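Local atomic coordinates of endo-N-acetyl-beta-D-glucosaminidase (Hypocrea jecorina, PDB entry 4AC1), a protein that probably hydrolyses the chitobiose core of N-linked glycans, as an endo-beta-N-acetylglucosaminidase of glycoside hydrolase family 18 responsible for deglycosylation of the fungus's own cellulases. Residues Tyr8-His13 with Val38-Ile43; Gly75-Gly80 with Gln118-Asp123; Gly195-Thr200 with Asn237-Leu242; Ala155-Ala160 with Asn187-Ser192. All blocks are in the same frame, centred on the assembly; numbering follows the deposited sequence.

Overall arrangement
The four contacts belong to one (beta/alpha)8 barrel. Contacts 1 and 2 each join neighbouring parallel strands. They meet where strands 35-42 and 77-83 pair, through Val-38 N and Met-79 O, 2.9 Å apart. Contact 4 lies further round the barrel wall. The three come together in its interior: Tyr-8 OH lies 2.6 Å from Asp-123 OD2, and Asp-123 OD1 lies 2.9 Å from Asn-187 ND2. Gln-189 of contact 4 binds a zinc ion together with Glu-127. Contact 3 is peripheral, with its centre about 28 Å from that of contact 1. It touches contact 4, where Met-197 CG packs 3.7 Å from Phe-190 CG.

Contact 1. Residues Tyr8-His13 with Val38-Ile43; sequences YFQTTH and VCSFHI
Phe-9 and Val-38 form a parallel bridge where strand 4-9 runs out beside strand 35-42, their CA atoms 5.1 Å apart. Cys-39 N donates to Phe-9 O at 3.2 Å. One residue on, the CA-H of Gln-10 points at Cys-39 O, an almost straight contact of 3.2 Å. The two strands belong to the first beta-alpha-beta unit of the family 18 barrel. The peptide bond before Ser-40 is cis, an unusual form where no proline follows.

Gln-10 and Cys-39 carry the side-chain contact. With chi1 at -168°, Gln-10 CG stands anti to the backbone N, and the chain stays extended, which carries the amide across to strand 35-42. There NE2 donates to Ser-40 OG at 2.7 Å. The hydroxyl oxygen lies exactly in the amide plane. Closer to the backbone, Gln-10 CB rests 3.6 Å from Cys-39 SG. This sulfur also meets the Tyr-8 ring. It comes at the edge, close to the ring plane, with CD2 as the nearest ring atom at 3.9 Å. The phenol hydroxyl of Tyr-8 is directed elsewhere, to Asp-123.

Phe-9 and Val-38 turn to the other face of the sheet, where helix 62-73 supplies Leu-64 and Trp-65. Glu-256 receives Gln-10 N.

The chemistry is mixed: one buried thiol wedges between an aromatic edge and an aliphatic chain, while one hydrogen bond from the Gln-10 amide would hold the Ser-40 hydroxyl. Together they would give a defined place to the Gln-10 side chain, whose nearest atom is about 7 Å from a bound zinc ion.

Contact 2. Residues Gly75-Gly80 with Gln118-Asp123; sequences GVKVMG and QLEGMD
Glu-120 and Val-78 grip each other twice. Glu-120 N donates to Val-78 O at 2.8 Å, nearly in line with the carbonyl bond. In return Val-78 N donates to Glu-120 OE1 at 3.1 Å, and OE1 receives it on the lone pair that faces away from the other carboxylate oxygen. With CG anti to the carbonyl carbon (chi1 -57°) and an extended chain, the carboxylate lies back along strand 77-83. Its other oxygen, OE2, takes a bond from a water that also accepts from Lys-77 NZ. The lysine and glutamate chains cross at about a right angle without a direct salt bridge. A leucine in place of Glu-120 would probably leave Val-78 N without this acceptor.

Further along, Gly-80 N donates to Gly-121 O at 3.0 Å, and Asp-123 N to Gly-80 O at 2.8 Å. These join two parallel strands of the (beta/alpha)8 barrel, connected through helix 100-116. Asp-123 opens the DxDxE signature of family 18, continued by Asp-125 and Glu-127.

A CB on Gly-80 would lie only 2.9 Å from both Leu-119 CD1 and Met-122 CE. The Met-122 chain, bent at chi2 and chi3, brings CE there. On the other side Met-79 CG passes over Gly-121, 3.9 Å from its CA. In the outer shell, Asp-123 is bonded by Tyr-8 through OD2 and by Thr-153 through OD1, and Trp-65 of helix 62-73 touches Leu-119.

Contact 3. Residues Gly195-Thr200 with Asn237-Leu242; sequences GSMADT and NTIVSL
Thr-238 faces the loop 195-200 from helix 232-246, one of the outer helices of the (beta/alpha)8 barrel. Its two branches do different work. A chi1 of -63° sets OG1 beside the backbone N, and from there it donates to Met-197 O at 2.7 Å, 37° above the carbonyl plane. CG2 meets Met-197 CE at 3.8 Å and lies near the backbone oxygens of Met-197 and Asp-199.

The Met-197 chain is bent at chi2 and chi3. This brings its methyl end back towards the helix, where it slants across Thr-238 and also across Leu-242. The leucine's two methyls meet different loop residues: CD1 takes the methionine, and CD2 takes the methyl of Thr-200. A valine at Thr-238 would probably leave Met-197 O without its hydroxyl donor and free the loop to shift against the helix.

The loop is shaped from within as well. Ser-196 OG accepts from Ala-198 N in an ST turn. Phe-190 and Gln-220 touch Met-197, and Tyr-203 of helix 201-208 touches Leu-242. The contact lies away from the zinc sites. It ties the loop ahead of helix 201-208 to helix 232-246. Met-197 CE ends 3.7 Å from Leu-242 CD1.

Contact 4. Residues Ala155-Ala160 with Asn187-Ser192; sequences APVASA and NTQFYS. With ACT (acetate ion), chain D.
The Phe-190 ring takes the methyl of Ala-158 over one face, a CH-pi contact with CB 4.0 Å from the ring centroid. The Tyr-191 ring is used differently. Gln-189 CB lies over one of its faces, and an acetate oxygen approaches at the edge, where Tyr-191 OH donates to ACT O at 2.6 Å. Both rings follow strand 185-189 of the (beta/alpha)8 barrel, beside the loop that leaves strand 151-154. The chain makes an inverse gamma turn at Phe-190.

The third flat group is the Gln-189 amide. A chi1 of -47° places CG beside the backbone N, and the chain runs extended past the Pro-156 carbonyl. NE2 donates to Ala-155 O at 2.9 Å, with that oxygen close to the amide plane. The bond would hold the amide's rotation, with OE1 on the zinc ion, which Glu-127 also binds. A carbonyl bonded through its own amide N-H may be a somewhat stronger metal ligand. The acetate, probably from the crystallisation liquor, lies against this amide.

Thr-188 turns CG2 to Ala-158, 3.5 Å from its CA. Asn-187 is held through OD1 by Trp-185. The backbones add two bonds around the bridge of Val-157 with Gln-189. Gln-189 N reaches Pro-156 O in the carbonyl plane, at 2.9 Å. Ala-158 N reaches Gln-189 O at 3.0 Å, from 49° above that carbonyl's plane.

Contact 1. Residues Tyr8-His13 with Val38-Ile43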
loop_
_atom_site.group_PDB
_atom_site.type_symbol
_atom_site.label_atom_id
_atom_site.label_comp_id
_atom_site.label_asym_id
_atom_site.label_seq_id
_atom_site.Cartn_x
_atom_site.Cartn_y
_atom_site.Cartn_z
ATOM N N TYR A 8 -5.749 2.577 -0.766
ATOM C CA TYR A 8 -4.825 3.690 -0.929
ATOM C C TYR A 8 -5.590 4.983 -1.171
ATOM O O TYR A 8 -6.535 5.022 -1.979
ATOM C CB TYR A 8 -3.894 3.444 -2.107
ATOM C CG TYR A 8 -2.781 2.433 -1.880
ATOM C CD1 TYR A 8 -2.959 1.070 -2.134
ATOM C CD2 TYR A 8 -1.531 2.851 -1.421
ATOM C CE1 TYR A 8 -1.924 0.158 -1.919
ATOM C CE2 TYR A 8 -0.489 1.950 -1.218
ATOM C CZ TYR A 8 -0.697 0.607 -1.471
ATOM O OH TYR A 8 0.325 -0.301 -1.285
ATOM N N PHE A 9 -5.167 6.035 -0.469
ATOM C CA PHE A 9 -5.833 7.335 -0.468
ATOM C C PHE A 9 -4.781 8.377 -0.858
ATOM O O PHE A 9 -4.064 8.901 0.008
ATOM C CB PHE A 9 -6.393 7.584 0.944
ATOM C CG PHE A 9 -7.268 8.810 1.074
ATOM C CD1 PHE A 9 -8.610 8.780 0.704
ATOM C CD2 PHE A 9 -6.754 9.982 1.617
ATOM C CE1 PHE A 9 -9.414 9.923 0.843
ATOM C CE2 PHE A 9 -7.541 11.120 1.762
ATOM C CZ PHE A 9 -8.875 11.089 1.376
ATOM N N GLN A 10 -4.629 8.605 -2.170
ATOM C CA GLN A 10 -3.635 9.555 -2.704
ATOM C C GLN A 10 -4.262 10.895 -3.067
ATOM O O GLN A 10 -3.740 11.956 -2.707
ATOM C CB GLN A 10 -2.879 9.004 -3.914
ATOM C CG GLN A 10 -1.672 9.875 -4.243
ATOM C CD GLN A 10 -0.981 9.494 -5.522
ATOM O OE1 GLN A 10 -1.496 9.728 -6.616
ATOM N NE2 GLN A 10 0.198 8.927 -5.399
ATOM N N THR A 11 -5.374 10.833 -3.797
ATOM C CA THR A 11 -6.138 12.018 -4.176
ATOM C C THR A 11 -6.984 12.402 -2.974
ATOM O O THR A 11 -7.907 11.669 -2.585
ATOM C CB THR A 11 -7.011 11.745 -5.403
ATOM O OG1 THR A 11 -6.172 11.337 -6.482
ATOM C CG2 THR A 11 -7.779 13.001 -5.835
ATOM N N THR A 12 -6.655 13.557 -2.395
ATOM C CA THR A 12 -7.169 13.973 -1.092
ATOM C C THR A 12 -8.180 15.112 -1.190
ATOM O O THR A 12 -8.900 15.393 -0.232
ATOM C CB THR A 12 -6.014 14.430 -0.161
ATOM O OG1 THR A 12 -5.311 15.512 -0.791
ATOM C CG2 THR A 12 -5.037 13.278 0.123
ATOM N N HIS A 13 -8.202 15.759 -2.355
ATOM C CA HIS A 13 -9.053 16.921 -2.622
ATOM C C HIS A 13 -9.661 16.767 -4.003
ATOM O O HIS A 13 -9.045 16.193 -4.899
ATOM C CB HIS A 13 -8.232 18.220 -2.574
ATOM C CG HIS A 13 -7.732 18.569 -1.207
ATOM N ND1 HIS A 13 -6.809 17.796 -0.534
ATOM C CD2 HIS A 13 -8.013 19.613 -0.391
ATOM C CE1 HIS A 13 -6.555 18.342 0.643
ATOM N NE2 HIS A 13 -7.276 19.444 0.756
ATOM N N VAL A 38 -2.469 6.402 3.580
ATOM C CA VAL A 38 -2.332 7.803 3.166
ATOM C C VAL A 38 -1.046 7.920 2.351
ATOM O O VAL A 38 0.017 7.476 2.789
ATOM C CB VAL A 38 -2.292 8.746 4.387
ATOM C CG1 VAL A 38 -2.034 10.203 3.966
ATOM C CG2 VAL A 38 -3.609 8.637 5.158
ATOM N N CYS A 39 -1.143 8.522 1.172
ATOM C CA CYS A 39 -0.029 8.528 0.229
ATOM C C CYS A 39 -0.161 9.697 -0.757
ATOM O O CYS A 39 -1.212 10.326 -0.802
ATOM C CB CYS A 39 0.030 7.189 -0.523
ATOM S SG CYS A 39 -1.439 6.767 -1.506
ATOM N N SER A 40 0.875 10.009 -1.541
ATOM C CA SER A 40 2.209 9.424 -1.453
ATOM C C SER A 40 3.166 10.390 -0.778
ATOM O O SER A 40 3.307 11.546 -1.190
ATOM C CB SER A 40 2.749 9.082 -2.839
ATOM O OG SER A 40 1.928 8.120 -3.480
ATOM N N PHE A 41 3.837 9.917 0.265
ATOM C CA PHE A 41 4.934 10.668 0.870
ATOM C C PHE A 41 6.139 10.652 -0.075
ATOM O O PHE A 41 6.380 9.669 -0.786
ATOM C CB PHE A 41 5.296 10.106 2.250
ATOM C CG PHE A 41 4.271 10.407 3.321
ATOM C CD1 PHE A 41 4.356 11.573 4.076
ATOM C CD2 PHE A 41 3.221 9.528 3.571
ATOM C CE1 PHE A 41 3.421 11.855 5.076
ATOM C CE2 PHE A 41 2.277 9.805 4.567
ATOM C CZ PHE A 41 2.378 10.971 5.319
ATOM N N HIS A 42 6.855 11.774 -0.091
ATOM C CA HIS A 42 8.016 11.997 -0.952
ATOM C C HIS A 42 9.176 12.531 -0.128
ATOM O O HIS A 42 9.029 13.526 0.598
ATOM C CB HIS A 42 7.694 13.036 -2.024
ATOM C CG HIS A 42 6.501 12.700 -2.856
ATOM N ND1 HIS A 42 6.429 11.546 -3.605
ATOM C CD2 HIS A 42 5.346 13.370 -3.081
ATOM C CE1 HIS A 42 5.271 11.509 -4.239
ATOM N NE2 HIS A 42 4.597 12.603 -3.941
ATOM N N ILE A 43 10.315 11.851 -0.226
ATOM C CA ILE A 43 11.567 12.325 0.357
ATOM C C ILE A 43 12.275 13.153 -0.713
ATOM O O ILE A 43 12.520 12.677 -1.829
ATOM C CB ILE A 43 12.476 11.148 0.816
ATOM C CG1 ILE A 43 11.709 10.149 1.699
ATOM C CG2 ILE A 43 13.767 11.664 1.481
ATOM C CD1 ILE A 43 11.283 10.671 3.036
#

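Contact 2. Residues Gly75-Gly80 with Gln118-Asp123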
loop_
_atom_site.group_PDB
_atom_site.type_symbol
_atom_site.label_atom_id
_atom_site.label_comp_id
_atom_site.label_asym_id
_atom_site.label_seq_id
_atom_site.Cartn_x
_atom_site.Cartn_y
_atom_site.Cartn_z
ATOM N N GLY A 75 -11.500 1.201 14.226
ATOM C CA GLY A 75 -10.719 -0.029 14.128
ATOM C C GLY A 75 -9.835 -0.169 12.898
ATOM O O GLY A 75 -9.181 -1.203 12.730
ATOM N N VAL A 76 -9.820 0.854 12.046
ATOM C CA VAL A 76 -8.971 0.868 10.856
ATOM C C VAL A 76 -7.549 1.200 11.267
ATOM O O VAL A 76 -7.336 2.062 12.118
ATOM C CB VAL A 76 -9.481 1.907 9.825
ATOM C CG1 VAL A 76 -8.588 1.938 8.579
ATOM C CG2 VAL A 76 -10.915 1.600 9.434
ATOM N N LYS A 77 -6.572 0.517 10.681
ATOM C CA LYS A 77 -5.175 0.892 10.884
ATOM C C LYS A 77 -4.801 1.918 9.825
ATOM O O LYS A 77 -4.984 1.677 8.612
ATOM C CB LYS A 77 -4.267 -0.340 10.785
ATOM C CG LYS A 77 -4.582 -1.471 11.755
ATOM C CD LYS A 77 -4.550 -1.040 13.206
ATOM C CE LYS A 77 -4.943 -2.194 14.112
ATOM N NZ LYS A 77 -4.200 -2.141 15.399
ATOM N N VAL A 78 -4.299 3.065 10.263
ATOM C CA VAL A 78 -3.931 4.121 9.333
ATOM C C VAL A 78 -2.422 4.091 9.132
ATOM O O VAL A 78 -1.654 4.248 10.080
ATOM C CB VAL A 78 -4.443 5.514 9.799
ATOM C CG1 VAL A 78 -3.915 6.620 8.884
ATOM C CG2 VAL A 78 -5.965 5.531 9.806
ATOM N N MET A 79 -2.017 3.899 7.879
ATOM C CA MET A 79 -0.619 3.806 7.485
ATOM C C MET A 79 -0.281 4.929 6.519
ATOM O O MET A 79 -1.178 5.606 5.995
ATOM C CB MET A 79 -0.374 2.500 6.730
ATOM C CG MET A 79 -0.634 1.253 7.537
ATOM S SD MET A 79 -0.576 -0.269 6.578
ATOM C CE MET A 79 1.150 -0.286 6.033
ATOM N N GLY A 80 1.010 5.113 6.271
ATOM C CA GLY A 80 1.467 5.930 5.158
ATOM C C GLY A 80 2.084 5.039 4.095
ATOM O O GLY A 80 2.389 3.862 4.365
ATOM N N GLN A 118 1.284 10.215 13.528
ATOM C CA GLN A 118 0.735 9.115 14.312
ATOM C C GLN A 118 0.323 7.930 13.430
ATOM O O GLN A 118 -0.726 7.304 13.621
ATOM C CB GLN A 118 -0.388 9.617 15.239
ATOM C CG GLN A 118 0.121 10.676 16.231
ATOM C CD GLN A 118 -0.943 11.245 17.154
ATOM O OE1 GLN A 118 -2.115 11.336 16.808
ATOM N NE2 GLN A 118 -0.519 11.665 18.337
ATOM N N LEU A 119 1.200 7.611 12.485
ATOM C CA LEU A 119 0.962 6.503 11.568
ATOM C C LEU A 119 1.251 5.175 12.229
ATOM O O LEU A 119 2.141 5.074 13.077
ATOM C CB LEU A 119 1.827 6.655 10.322
ATOM C CG LEU A 119 1.590 7.933 9.513
ATOM C CD1 LEU A 119 2.566 7.991 8.349
ATOM C CD2 LEU A 119 0.148 8.042 9.006
ATOM N N GLU A 120 0.506 4.156 11.833
ATOM C CA GLU A 120 0.620 2.838 12.442
ATOM C C GLU A 120 1.414 1.872 11.581
ATOM O O GLU A 120 1.603 0.717 11.941
ATOM C CB GLU A 120 -0.773 2.290 12.734
ATOM C CG GLU A 120 -1.538 3.251 13.634
ATOM C CD GLU A 120 -2.860 2.737 14.115
ATOM O OE1 GLU A 120 -3.808 2.629 13.305
ATOM O OE2 GLU A 120 -2.967 2.468 15.328
ATOM N N GLY A 121 1.882 2.365 10.445
ATOM C CA GLY A 121 2.683 1.565 9.542
ATOM C C GLY A 121 3.149 2.396 8.379
ATOM O O GLY A 121 2.721 3.533 8.186
ATOM N N MET A 122 4.071 1.822 7.624
ATOM C CA MET A 122 4.612 2.437 6.429
ATOM C C MET A 122 4.763 1.401 5.314
ATOM O O MET A 122 5.379 0.353 5.504
ATOM C CB MET A 122 5.957 3.129 6.739
ATOM C CG MET A 122 6.572 3.910 5.565
ATOM S SD MET A 122 5.566 5.255 4.894
ATOM C CE MET A 122 5.166 6.127 6.400
ATOM N N ASP A 123 4.208 1.748 4.149
ATOM C CA ASP A 123 4.339 0.978 2.914
ATOM C C ASP A 123 5.466 1.606 2.110
ATOM O O ASP A 123 5.484 2.817 1.883
ATOM C CB ASP A 123 3.015 1.032 2.131
ATOM C CG ASP A 123 2.993 0.151 0.892
ATOM O OD1 ASP A 123 3.392 -1.036 0.933
ATOM O OD2 ASP A 123 2.522 0.643 -0.153
HETATM O O HOH W 1 -4.156 -0.008 16.779
#

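Contact 3. Residues Gly195-Thr200 with Asn237-Leu242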
loop_
_atom_site.group_PDB
_atom_site.type_symbol
_atom_site.label_atom_id
_atom_site.label_comp_id
_atom_site.label_asym_id
_atom_site.label_seq_id
_atom_site.Cartn_x
_atom_site.Cartn_y
_atom_site.Cartn_z
ATOM N N GLY A 195 0.816 -8.466 -13.800
ATOM C CA GLY A 195 0.076 -9.617 -13.280
ATOM C C GLY A 195 -1.411 -9.467 -13.456
ATOM O O GLY A 195 -1.898 -8.385 -13.759
ATOM N N SER A 196 -2.133 -10.555 -13.233
ATOM C CA SER A 196 -3.579 -10.550 -13.412
ATOM C C SER A 196 -4.293 -11.384 -12.365
ATOM O O SER A 196 -3.873 -12.506 -12.060
ATOM C CB SER A 196 -3.953 -11.051 -14.805
ATOM O OG SER A 196 -5.361 -11.134 -14.926
ATOM N N MET A 197 -5.369 -10.820 -11.829
ATOM C CA MET A 197 -6.281 -11.554 -10.952
ATOM C C MET A 197 -7.476 -12.155 -11.704
ATOM O O MET A 197 -8.434 -12.585 -11.068
ATOM C CB MET A 197 -6.749 -10.682 -9.773
ATOM C CG MET A 197 -5.680 -10.453 -8.703
ATOM S SD MET A 197 -5.111 -11.964 -7.884
ATOM C CE MET A 197 -6.552 -12.397 -6.929
ATOM N N ALA A 198 -7.410 -12.205 -13.040
ATOM C CA ALA A 198 -8.504 -12.792 -13.841
ATOM C C ALA A 198 -8.558 -14.327 -13.747
ATOM O O ALA A 198 -9.586 -14.930 -14.055
ATOM C CB ALA A 198 -8.437 -12.336 -15.300
ATOM N N ASP A 199 -7.447 -14.947 -13.352
ATOM C CA ASP A 199 -7.434 -16.353 -12.924
ATOM C C ASP A 199 -6.407 -16.524 -11.807
ATOM O O ASP A 199 -5.702 -15.570 -11.446
ATOM C CB ASP A 199 -7.199 -17.330 -14.102
ATOM C CG ASP A 199 -5.855 -17.138 -14.789
ATOM O OD1 ASP A 199 -4.827 -16.872 -14.125
ATOM O OD2 ASP A 199 -5.824 -17.308 -16.031
ATOM N N THR A 200 -6.319 -17.727 -11.258
ATOM C CA THR A 200 -5.452 -17.977 -10.115
ATOM C C THR A 200 -3.973 -18.154 -10.443
ATOM O O THR A 200 -3.155 -18.269 -9.533
ATOM C CB THR A 200 -5.875 -19.260 -9.395
ATOM O OG1 THR A 200 -5.796 -20.361 -10.307
ATOM C CG2 THR A 200 -7.280 -19.142 -8.857
ATOM N N ASN A 237 -14.455 -14.421 -8.722
ATOM C CA ASN A 237 -14.315 -15.793 -9.181
ATOM C C ASN A 237 -12.934 -16.352 -8.815
ATOM O O ASN A 237 -12.794 -17.464 -8.328
ATOM C CB ASN A 237 -14.599 -15.845 -10.689
ATOM C CG ASN A 237 -14.637 -17.255 -11.229
ATOM O OD1 ASN A 237 -13.608 -17.807 -11.629
ATOM N ND2 ASN A 237 -15.828 -17.843 -11.262
ATOM N N THR A 238 -11.911 -15.539 -9.036
ATOM C CA THR A 238 -10.556 -15.939 -8.710
ATOM C C THR A 238 -10.346 -16.105 -7.206
ATOM O O THR A 238 -9.740 -17.079 -6.773
ATOM C CB THR A 238 -9.549 -14.925 -9.278
ATOM O OG1 THR A 238 -9.670 -14.926 -10.708
ATOM C CG2 THR A 238 -8.121 -15.283 -8.912
ATOM N N ILE A 239 -10.848 -15.166 -6.408
ATOM C CA ILE A 239 -10.665 -15.257 -4.956
ATOM C C ILE A 239 -11.366 -16.489 -4.364
ATOM O O ILE A 239 -10.799 -17.157 -3.499
ATOM C CB ILE A 239 -11.061 -13.944 -4.263
ATOM C CG1 ILE A 239 -9.982 -12.890 -4.548
ATOM C CG2 ILE A 239 -11.256 -14.154 -2.754
ATOM C CD1 ILE A 239 -10.318 -11.487 -4.038
ATOM N N VAL A 240 -12.572 -16.800 -4.848
ATOM C CA VAL A 240 -13.265 -18.042 -4.447
ATOM C C VAL A 240 -12.333 -19.253 -4.638
ATOM O O VAL A 240 -12.190 -20.091 -3.742
ATOM C CB VAL A 240 -14.627 -18.240 -5.177
ATOM C CG1 VAL A 240 -15.200 -19.636 -4.896
ATOM C CG2 VAL A 240 -15.612 -17.185 -4.735
ATOM N N SER A 241 -11.695 -19.325 -5.802
ATOM C CA SER A 241 -10.779 -20.422 -6.091
ATOM C C SER A 241 -9.550 -20.410 -5.177
ATOM O O SER A 241 -9.155 -21.443 -4.649
ATOM C CB SER A 241 -10.363 -20.389 -7.557
ATOM O OG SER A 241 -9.481 -21.452 -7.853
ATOM N N LEU A 242 -8.940 -19.236 -4.989
ATOM C CA LEU A 242 -7.777 -19.126 -4.107
ATOM C C LEU A 242 -8.079 -19.563 -2.680
ATOM O O LEU A 242 -7.294 -20.300 -2.088
ATOM C CB LEU A 242 -7.223 -17.695 -4.101
ATOM C CG LEU A 242 -6.643 -17.208 -5.432
ATOM C CD1 LEU A 242 -6.300 -15.737 -5.342
ATOM C CD2 LEU A 242 -5.432 -18.025 -5.833
#

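Contact 4. Residues Ala155-Ala160 with Asn187-Ser192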
loop_
_atom_site.group_PDB
_atom_site.type_symbol
_atom_site.label_atom_id
_atom_site.label_comp_id
_atom_site.label_asym_id
_atom_site.label_seq_id
_atom_site.Cartn_x
_atom_site.Cartn_y
_atom_site.Cartn_z
ATOM N N ALA A 155 5.182 -2.804 -1.929
ATOM C CA ALA A 155 4.243 -2.923 -3.032
ATOM C C ALA A 155 4.948 -3.417 -4.306
ATOM O O ALA A 155 5.005 -2.703 -5.309
ATOM C CB ALA A 155 3.544 -1.573 -3.264
ATOM N N PRO A 156 5.483 -4.648 -4.292
ATOM C CA PRO A 156 6.052 -5.198 -5.524
ATOM C C PRO A 156 4.986 -5.321 -6.606
ATOM O O PRO A 156 3.828 -5.597 -6.310
ATOM C CB PRO A 156 6.485 -6.600 -5.096
ATOM C CG PRO A 156 5.580 -6.943 -3.949
ATOM C CD PRO A 156 5.352 -5.664 -3.229
ATOM N N VAL A 157 5.380 -5.136 -7.861
ATOM C CA VAL A 157 4.509 -5.550 -8.947
ATOM C C VAL A 157 4.508 -7.081 -8.947
ATOM O O VAL A 157 5.474 -7.716 -8.530
ATOM C CB VAL A 157 4.919 -4.937 -10.304
ATOM C CG1 VAL A 157 4.968 -3.421 -10.205
ATOM C CG2 VAL A 157 6.238 -5.502 -10.800
ATOM N N ALA A 158 3.417 -7.685 -9.400
ATOM C CA ALA A 158 3.249 -9.126 -9.223
ATOM C C ALA A 158 4.415 -9.954 -9.776
ATOM O O ALA A 158 4.912 -10.844 -9.089
ATOM C CB ALA A 158 1.928 -9.587 -9.830
ATOM N N SER A 159 4.864 -9.640 -10.994
ATOM C CA SER A 159 5.960 -10.366 -11.640
ATOM C C SER A 159 7.269 -10.278 -10.843
ATOM O O SER A 159 8.148 -11.115 -11.009
ATOM C CB SER A 159 6.160 -9.898 -13.083
ATOM O OG SER A 159 6.257 -8.492 -13.135
ATOM N N ALA A 160 7.414 -9.269 -9.989
ATOM C CA ALA A 160 8.617 -9.163 -9.148
ATOM C C ALA A 160 8.689 -10.250 -8.082
ATOM O O ALA A 160 9.760 -10.507 -7.524
ATOM C CB ALA A 160 8.714 -7.790 -8.515
ATOM N N ASN A 187 1.754 -5.639 -0.826
ATOM C CA ASN A 187 0.656 -5.047 -1.587
ATOM C C ASN A 187 0.962 -5.286 -3.050
ATOM O O ASN A 187 1.614 -4.474 -3.710
ATOM C CB ASN A 187 0.588 -3.550 -1.291
ATOM C CG ASN A 187 0.121 -3.267 0.110
ATOM O OD1 ASN A 187 -1.000 -3.631 0.482
ATOM N ND2 ASN A 187 0.987 -2.635 0.908
ATOM N N THR A 188 0.517 -6.432 -3.548
ATOM C CA THR A 188 1.075 -6.948 -4.794
ATOM C C THR A 188 0.289 -6.415 -5.989
ATOM O O THR A 188 -0.932 -6.574 -6.067
ATOM C CB THR A 188 1.158 -8.488 -4.755
ATOM O OG1 THR A 188 1.910 -8.894 -3.605
ATOM C CG2 THR A 188 1.880 -9.040 -5.962
ATOM N N GLN A 189 0.990 -5.725 -6.889
ATOM C CA GLN A 189 0.310 -5.004 -7.963
ATOM C C GLN A 189 0.020 -5.924 -9.157
ATOM O O GLN A 189 0.901 -6.166 -9.992
ATOM C CB GLN A 189 1.122 -3.774 -8.384
ATOM C CG GLN A 189 1.623 -2.931 -7.209
ATOM C CD GLN A 189 2.181 -1.584 -7.628
ATOM O OE1 GLN A 189 1.620 -0.936 -8.508
ATOM N NE2 GLN A 189 3.275 -1.154 -7.013
ATOM N N PHE A 190 -1.211 -6.444 -9.211
ATOM C CA PHE A 190 -1.694 -7.257 -10.338
ATOM C C PHE A 190 -2.326 -6.353 -11.402
ATOM O O PHE A 190 -3.533 -6.437 -11.699
ATOM C CB PHE A 190 -2.712 -8.318 -9.877
ATOM C CG PHE A 190 -2.129 -9.409 -9.001
ATOM C CD1 PHE A 190 -1.986 -9.227 -7.622
ATOM C CD2 PHE A 190 -1.753 -10.633 -9.554
ATOM C CE1 PHE A 190 -1.463 -10.237 -6.821
ATOM C CE2 PHE A 190 -1.234 -11.652 -8.761
ATOM C CZ PHE A 190 -1.093 -11.453 -7.387
ATOM N N TYR A 191 -1.505 -5.485 -11.971
ATOM C CA TYR A 191 -1.947 -4.546 -12.996
ATOM C C TYR A 191 -0.735 -3.947 -13.696
ATOM O O TYR A 191 0.402 -4.305 -13.370
ATOM C CB TYR A 191 -2.883 -3.472 -12.419
ATOM C CG TYR A 191 -2.476 -2.817 -11.111
ATOM C CD1 TYR A 191 -1.677 -1.668 -11.088
ATOM C CD2 TYR A 191 -2.999 -3.277 -9.894
ATOM C CE1 TYR A 191 -1.346 -1.023 -9.876
ATOM C CE2 TYR A 191 -2.688 -2.647 -8.690
ATOM C CZ TYR A 191 -1.866 -1.528 -8.682
ATOM O OH TYR A 191 -1.591 -0.930 -7.468
ATOM N N SER A 192 -0.989 -3.076 -14.678
ATOM C CA SER A 192 0.055 -2.387 -15.448
ATOM C C SER A 192 0.898 -3.328 -16.297
ATOM O O SER A 192 1.955 -2.940 -16.800
ATOM C CB SER A 192 0.939 -1.524 -14.542
ATOM O OG SER A 192 0.141 -0.547 -13.913
HETATM C C ACT D . 0.675 1.316 -6.414
HETATM O O ACT D . -0.172 1.270 -7.333
HETATM O OXT ACT D . 1.759 1.878 -6.686
HETATM C CH3 ACT D . 0.395 0.701 -5.082
#